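Side-chain contacts in conserved protein with 2 CBS domains (Pyrobaculum aerophilum, PDB 2RIH), which binds AMP through a pair of CBS domains that together form a Bateman module, and probably acts as a nucleotide-responsive regulatory protein: residues T29-K33 / N34-L38; A52-E56 / R57-R61; G115-I119 / R120-F124. One frame throughout, in Å; residues are numbered along the deposited sequence.

Interaction 1: residues T29-K33 / N34-L38; sequences TELAK and NRVGL. With SO4 (sulfate ion), chain H; SO4 (sulfate ion), chain D.
Asn34 folds back on Glu30 at the C-terminal end of helix 24-34, a Schellman-type helix end where the first CBS domain turns from this helix into strand 38-43. Backbone and side-chain hydrogen bonds converge on one acceptor here: Glu30 O takes Asn34 N at 3.1 Å, a regular helical bond, and Asn34 ND2 at 2.8 Å. The two donors arrive from opposite faces of the carbonyl plane. The ND2 bond is nearly straight (170°) and Glu30 O lies almost in the amide plane of Asn34, so the amide is held against rotation. Its CG stands anti to the carbonyl carbon (chi1 -71°), which turns the amide back along the helix. Beyond it the chain leaves helical geometry at Arg35, whose phi is positive. The Schellman bonds, Val36 N to Leu31 O and Arg35 N to Ala32 O, are both weak, as is a further one from Arg35 N to Leu31 O.

Lys33 NZ meets the syn lone pair of Glu30 OE2 at 3.0 Å, a salt bridge between residues three apart on the helix. Lys33 and Asn34 run side by side.

Apolar contact falls to Leu31, whose CD2 lies 3.4 Å from Leu38 C and 4.0 Å from Val36 CG2; Leu31 also packs on Leu60 of the second subunit.

Two sulfates, probably from the crystallisation liquor, meet the loop. The Arg35 side chain, bent at chi2, presents the edge of its guanidinium to one, with NH1 3.1 Å from O3; Arg57 and Arg61 of the second subunit bind the same ion. Gly37 and Leu38 belong to an AMP site seen in this protein, and here a sulfate is bound at Gly37, whose N donates to its O4 at 2.8 Å.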
# COMPACT_ATOMS: atom_id res chain seq x y z
N THR A 29 3.26 -2.43 -15.36
CA THR A 29 2.17 -2.27 -16.33
C THR A 29 0.94 -3.09 -15.93
O THR A 29 -0.19 -2.58 -15.91
CB THR A 29 2.64 -2.64 -17.76
OG1 THR A 29 3.70 -1.77 -18.15
CG2 THR A 29 1.48 -2.56 -18.78
N GLU A 30 1.17 -4.35 -15.58
CA GLU A 30 0.07 -5.23 -15.21
C GLU A 30 -0.59 -4.81 -13.90
O GLU A 30 -1.81 -4.86 -13.78
CB GLU A 30 0.53 -6.69 -15.13
CG GLU A 30 1.02 -7.25 -16.45
CD GLU A 30 0.05 -7.03 -17.60
OE1 GLU A 30 0.50 -6.58 -18.67
OE2 GLU A 30 -1.15 -7.32 -17.43
N LEU A 31 0.21 -4.39 -12.93
CA LEU A 31 -0.32 -3.88 -11.66
C LEU A 31 -1.13 -2.59 -11.86
O LEU A 31 -2.21 -2.43 -11.29
CB LEU A 31 0.81 -3.62 -10.67
CG LEU A 31 1.50 -4.82 -10.02
CD1 LEU A 31 2.59 -4.32 -9.09
CD2 LEU A 31 0.49 -5.71 -9.27
N ALA A 32 -0.60 -1.67 -12.67
CA ALA A 32 -1.29 -0.41 -12.96
C ALA A 32 -2.65 -0.66 -13.61
O ALA A 32 -3.65 -0.07 -13.22
CB ALA A 32 -0.43 0.47 -13.88
N LYS A 33 -2.65 -1.56 -14.60
CA LYS A 33 -3.85 -1.99 -15.33
C LYS A 33 -4.95 -2.58 -14.43
O LYS A 33 -6.12 -2.24 -14.55
CB LYS A 33 -3.41 -3.01 -16.38
CG LYS A 33 -4.50 -3.77 -17.13
CD LYS A 33 -3.83 -4.61 -18.21
CE LYS A 33 -4.52 -5.93 -18.47
NZ LYS A 33 -3.58 -6.88 -19.16
N ASN A 34 -4.55 -3.47 -13.52
CA ASN A 34 -5.48 -4.14 -12.62
C ASN A 34 -5.79 -3.38 -11.33
O ASN A 34 -6.66 -3.80 -10.55
CB ASN A 34 -4.97 -5.55 -12.32
CG ASN A 34 -5.08 -6.46 -13.52
OD1 ASN A 34 -6.14 -7.06 -13.75
ND2 ASN A 34 -4.02 -6.54 -14.32
N ARG A 35 -5.09 -2.26 -11.13
CA ARG A 35 -5.29 -1.38 -9.98
C ARG A 35 -5.11 -2.11 -8.65
O ARG A 35 -5.92 -1.96 -7.72
CB ARG A 35 -6.67 -0.69 -10.05
CG ARG A 35 -6.95 -0.06 -11.40
CD ARG A 35 -7.61 1.31 -11.31
NE ARG A 35 -7.28 2.10 -12.50
CZ ARG A 35 -7.03 3.40 -12.52
NH1 ARG A 35 -7.02 4.13 -11.41
NH2 ARG A 35 -6.74 3.99 -13.68
N VAL A 36 -4.04 -2.90 -8.58
CA VAL A 36 -3.66 -3.61 -7.36
C VAL A 36 -2.16 -3.42 -7.16
O VAL A 36 -1.48 -2.92 -8.06
CB VAL A 36 -4.06 -5.11 -7.38
CG1 VAL A 36 -5.58 -5.25 -7.39
CG2 VAL A 36 -3.41 -5.85 -8.58
N GLY A 37 -1.66 -3.82 -6.01
CA GLY A 37 -0.29 -3.47 -5.62
C GLY A 37 0.71 -4.59 -5.50
O GLY A 37 1.88 -4.33 -5.23
N LEU A 38 0.28 -5.84 -5.69
CA LEU A 38 1.19 -6.98 -5.65
C LEU A 38 1.01 -7.94 -6.82
O LEU A 38 -0.12 -8.39 -7.10
CB LEU A 38 1.08 -7.74 -4.32
CG LEU A 38 2.17 -8.79 -4.12
CD1 LEU A 38 3.02 -8.49 -2.89
CD2 LEU A 38 1.60 -10.21 -4.06
S SO4 H . -5.80 3.03 -7.97
O1 SO4 H . -5.02 4.26 -7.88
O2 SO4 H . -5.90 2.37 -6.67
O3 SO4 H . -7.15 3.35 -8.43
O4 SO4 H . -5.14 2.12 -8.90
S SO4 D . -4.26 -3.11 -3.11
O1 SO4 D . -4.02 -2.81 -1.71
O2 SO4 D . -5.48 -3.88 -3.24
O3 SO4 D . -4.42 -1.89 -3.86
O4 SO4 D . -3.14 -3.87 -3.66

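Interaction 2: residues A52-E56 / R57-R61; sequences AVVSE and RDILR. With SO4 (sulfate ion), chain C; SO4 (sulfate ion), chain F.
Arg57 N reaches back to Ser55 OG in a weak capping bond of 3.4 Å, at the point where strand 50-55 gives way to helix 56-64. The Arg57 side chain leads away, bent at chi2 and chi3, and turns the edge of its guanidinium to a sulfate: NH2 lies 2.8 Å from O4, with a weaker bond from NH1. Its NE makes a salt bridge to Glu56 of the second subunit. Asp58 returns the cap. Its OD2 accepts Ser55 N at 3.0 Å in a virtually straight bond (179°), on the anti side of the carboxylate and 19° out of its plane. Ser55 and Asp58 thus form a capping box, and both are AMP-binding residues of this CBS domain. With Ser55 OG between the backbone N and the carbonyl carbon (chi1 65°), the hydroxyl also donates to O4 of a second sulfate at 2.8 Å. Asp58 OD1 accepts a hydrogen bond from Asn78 ND2. Ile59 N donates to Ser55 O from within the carbonyl plane, while the Ile59 and Val54 side chains cross at about a right angle, CG1 to CG1 4.1 Å. Leu60 N continues the helix with a bond to Glu56 O at 2.8 Å.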
# COMPACT_ATOMS: atom_id res chain seq x y z
N ALA A 52 7.90 -15.95 -6.46
CA ALA A 52 8.31 -14.66 -5.96
C ALA A 52 7.16 -13.68 -6.05
O ALA A 52 6.17 -13.94 -6.74
CB ALA A 52 9.51 -14.13 -6.75
N VAL A 53 7.31 -12.56 -5.35
CA VAL A 53 6.36 -11.46 -5.43
C VAL A 53 7.09 -10.14 -5.64
O VAL A 53 8.22 -9.95 -5.16
CB VAL A 53 5.45 -11.39 -4.17
CG1 VAL A 53 4.64 -12.67 -4.04
CG2 VAL A 53 6.26 -11.11 -2.88
N VAL A 54 6.43 -9.25 -6.38
CA VAL A 54 6.90 -7.89 -6.60
C VAL A 54 5.73 -6.95 -6.32
O VAL A 54 4.68 -7.06 -6.95
CB VAL A 54 7.37 -7.67 -8.05
CG1 VAL A 54 7.87 -6.24 -8.25
CG2 VAL A 54 8.46 -8.67 -8.41
N SER A 55 5.90 -6.06 -5.35
CA SER A 55 4.88 -5.07 -5.06
C SER A 55 5.31 -3.70 -5.57
O SER A 55 6.47 -3.48 -5.94
CB SER A 55 4.58 -5.00 -3.57
OG SER A 55 5.72 -4.55 -2.87
N GLU A 56 4.34 -2.79 -5.61
CA GLU A 56 4.58 -1.39 -5.92
C GLU A 56 5.65 -0.78 -5.02
O GLU A 56 6.35 0.15 -5.41
CB GLU A 56 3.27 -0.60 -5.80
CG GLU A 56 2.64 -0.62 -4.43
CD GLU A 56 1.22 -0.08 -4.44
OE1 GLU A 56 0.41 -0.58 -3.65
OE2 GLU A 56 0.92 0.83 -5.23
N ARG A 57 5.78 -1.32 -3.81
CA ARG A 57 6.84 -0.91 -2.90
C ARG A 57 8.23 -1.29 -3.40
O ARG A 57 9.19 -0.53 -3.22
CB ARG A 57 6.61 -1.49 -1.51
CG ARG A 57 7.66 -0.99 -0.54
CD ARG A 57 7.11 -0.76 0.84
NE ARG A 57 6.05 0.25 0.82
CZ ARG A 57 5.47 0.72 1.92
NH1 ARG A 57 5.87 0.31 3.12
NH2 ARG A 57 4.51 1.61 1.81
N ASP A 58 8.35 -2.46 -4.00
CA ASP A 58 9.62 -2.90 -4.59
C ASP A 58 9.96 -2.05 -5.81
O ASP A 58 11.11 -1.69 -6.04
CB ASP A 58 9.56 -4.38 -4.96
CG ASP A 58 9.35 -5.28 -3.75
OD1 ASP A 58 10.11 -5.18 -2.76
OD2 ASP A 58 8.41 -6.10 -3.80
N ILE A 59 8.94 -1.74 -6.60
CA ILE A 59 9.10 -0.87 -7.76
C ILE A 59 9.50 0.54 -7.32
O ILE A 59 10.34 1.19 -7.96
CB ILE A 59 7.80 -0.88 -8.61
CG1 ILE A 59 7.65 -2.25 -9.29
CG2 ILE A 59 7.81 0.28 -9.64
CD1 ILE A 59 6.26 -2.59 -9.77
N LEU A 60 8.91 1.01 -6.22
CA LEU A 60 9.25 2.30 -5.64
C LEU A 60 10.76 2.37 -5.34
O LEU A 60 11.43 3.34 -5.70
CB LEU A 60 8.45 2.52 -4.34
CG LEU A 60 8.53 3.86 -3.62
CD1 LEU A 60 7.64 4.87 -4.31
CD2 LEU A 60 8.11 3.71 -2.15
N ARG A 61 11.26 1.33 -4.67
CA ARG A 61 12.68 1.24 -4.33
C ARG A 61 13.56 1.22 -5.59
O ARG A 61 14.64 1.82 -5.61
CB ARG A 61 12.95 0.00 -3.47
CG ARG A 61 14.43 -0.24 -3.17
CD ARG A 61 14.66 -1.47 -2.29
NE ARG A 61 13.90 -2.63 -2.75
CZ ARG A 61 14.20 -3.37 -3.82
NH1 ARG A 61 13.42 -4.40 -4.13
NH2 ARG A 61 15.27 -3.10 -4.57
S SO4 C . 3.60 -4.53 0.29
O1 SO4 C . 3.73 -3.93 1.61
O2 SO4 C . 2.81 -5.76 0.42
O3 SO4 C . 2.91 -3.64 -0.63
O4 SO4 C . 4.93 -4.83 -0.20
S SO4 F . 2.13 2.38 4.81
O1 SO4 F . 2.18 3.79 4.46
O2 SO4 F . 1.97 2.23 6.25
O3 SO4 F . 1.00 1.75 4.16
O4 SO4 F . 3.36 1.75 4.40

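Interaction 3: residues G115-I119 / R120-F124; sequences GVLSI and RDLCF. With SO4 (sulfate ion), chain D.
Leu117 and Leu122 cross at about a right angle, with their CD2 methyls 3.8 Å apart, where strand 113-118 of the second CBS domain passes into the short, weakly bonded helix 119-123. The leucine of the strand lies obliquely across Asp121, its CD1 3.8 Å from Asp121 CB. Asp121 itself points back to the strand end: with CG beside its own backbone N (chi1 -61°), OD2 receives Ser118 N at 2.7 Å on the anti side of the carboxylate, 16° out of plane. Ser118 OG, turned away from its backbone N (chi1 170°), accepts Arg120 N at 3.0 Å, completing a capping box. The same hydroxyl donates to sulfate O1 at 2.7 Å. Arg120, bent at chi3, lies alongside this ion and adds a weak bond from NH1 to O3. Ile119 CG1 lies against Cys123 SG, 3.4 Å away, and that sulfur forms an interchain disulfide with Cys123 of the second subunit. Asp121 OD1 pairs with Lys12, so both carboxylate oxygens have partners. Ser118, Arg120 and Asp121 belong to an AMP site; the sulfate held by Ser118 and Arg120 is consistent with a place for the nucleotide's phosphate.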
# COMPACT_ATOMS: atom_id res chain seq x y z
N GLY A 115 -5.17 -16.46 -5.22
CA GLY A 115 -5.34 -15.03 -5.26
C GLY A 115 -4.31 -14.32 -4.42
O GLY A 115 -3.34 -14.94 -3.93
N VAL A 116 -4.54 -13.02 -4.28
CA VAL A 116 -3.75 -12.16 -3.43
C VAL A 116 -4.72 -11.36 -2.56
O VAL A 116 -5.67 -10.74 -3.06
CB VAL A 116 -2.87 -11.20 -4.27
CG1 VAL A 116 -2.19 -10.14 -3.36
CG2 VAL A 116 -1.84 -11.99 -5.08
N LEU A 117 -4.49 -11.41 -1.26
CA LEU A 117 -5.29 -10.71 -0.29
C LEU A 117 -4.53 -9.45 0.15
O LEU A 117 -3.34 -9.51 0.43
CB LEU A 117 -5.55 -11.63 0.90
CG LEU A 117 -6.59 -11.22 1.94
CD1 LEU A 117 -8.01 -11.35 1.37
CD2 LEU A 117 -6.43 -12.07 3.21
N SER A 118 -5.24 -8.33 0.19
CA SER A 118 -4.68 -7.07 0.60
C SER A 118 -5.15 -6.68 2.00
O SER A 118 -6.17 -7.17 2.48
CB SER A 118 -5.12 -5.98 -0.38
OG SER A 118 -4.77 -4.72 0.11
N ILE A 119 -4.41 -5.78 2.62
CA ILE A 119 -4.81 -5.16 3.87
C ILE A 119 -6.15 -4.39 3.70
O ILE A 119 -6.95 -4.29 4.63
CB ILE A 119 -3.68 -4.26 4.41
CG1 ILE A 119 -3.90 -3.91 5.88
CG2 ILE A 119 -3.52 -2.98 3.56
CD1 ILE A 119 -2.65 -3.41 6.55
N ARG A 120 -6.40 -3.87 2.50
CA ARG A 120 -7.70 -3.27 2.15
C ARG A 120 -8.87 -4.21 2.34
O ARG A 120 -9.96 -3.79 2.74
CB ARG A 120 -7.74 -2.88 0.68
CG ARG A 120 -7.27 -1.52 0.33
CD ARG A 120 -7.14 -1.46 -1.19
NE ARG A 120 -7.48 -0.14 -1.67
CZ ARG A 120 -6.67 0.71 -2.28
NH1 ARG A 120 -5.40 0.44 -2.55
NH2 ARG A 120 -7.18 1.87 -2.63
N ASP A 121 -8.66 -5.48 1.99
CA ASP A 121 -9.71 -6.50 2.05
C ASP A 121 -10.09 -6.86 3.48
O ASP A 121 -11.24 -7.25 3.75
CB ASP A 121 -9.25 -7.77 1.33
CG ASP A 121 -8.96 -7.54 -0.15
OD1 ASP A 121 -9.85 -7.02 -0.86
OD2 ASP A 121 -7.84 -7.91 -0.60
N LEU A 122 -9.14 -6.72 4.40
CA LEU A 122 -9.32 -7.15 5.78
C LEU A 122 -9.77 -6.04 6.72
O LEU A 122 -10.40 -6.31 7.75
CB LEU A 122 -8.00 -7.70 6.32
CG LEU A 122 -7.41 -8.94 5.67
CD1 LEU A 122 -6.06 -9.24 6.28
CD2 LEU A 122 -8.36 -10.12 5.83
N CYS A 123 -9.42 -4.80 6.40
CA CYS A 123 -9.43 -3.75 7.40
C CYS A 123 -10.55 -2.72 7.32
O CYS A 123 -10.59 -1.80 8.13
CB CYS A 123 -8.07 -3.06 7.38
SG CYS A 123 -6.76 -4.22 7.75
N PHE A 124 -11.47 -2.89 6.36
CA PHE A 124 -12.58 -1.95 6.20
C PHE A 124 -13.91 -2.42 6.83
O PHE A 124 -14.54 -1.68 7.59
CB PHE A 124 -12.79 -1.62 4.72
CG PHE A 124 -11.71 -0.75 4.10
CD1 PHE A 124 -10.89 0.07 4.88
CD2 PHE A 124 -11.55 -0.71 2.72
CE1 PHE A 124 -9.92 0.88 4.29
CE2 PHE A 124 -10.59 0.10 2.12
CZ PHE A 124 -9.76 0.89 2.92
S SO4 D . -4.26 -3.11 -3.11
O1 SO4 D . -4.02 -2.81 -1.71
O2 SO4 D . -5.48 -3.88 -3.24
O3 SO4 D . -4.42 -1.89 -3.86
O4 SO4 D . -3.14 -3.87 -3.66

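Overall arrangement
The three contacts follow one another along the chain. Interactions 1 and 2 share the first CBS domain, with centres about 11 Å apart; they meet where Gly37 O probably accepts Glu56 N, and strands 38-43 and 50-55 are antiparallel neighbours in one sheet. Interaction 3 belongs to the second CBS domain, its centre about 15 Å from interaction 1 and about 17 Å from interaction 2. Interactions 2 and 3 are equivalent strand-to-helix turns, each with a capping box, in the two domains. Leu38 packs on Val116 across the domains, and one sulfate binds both Gly37 and Ser118. All three touch the second subunit, whose Arg57 also binds this sulfate, so that site draws on both domains and both chains.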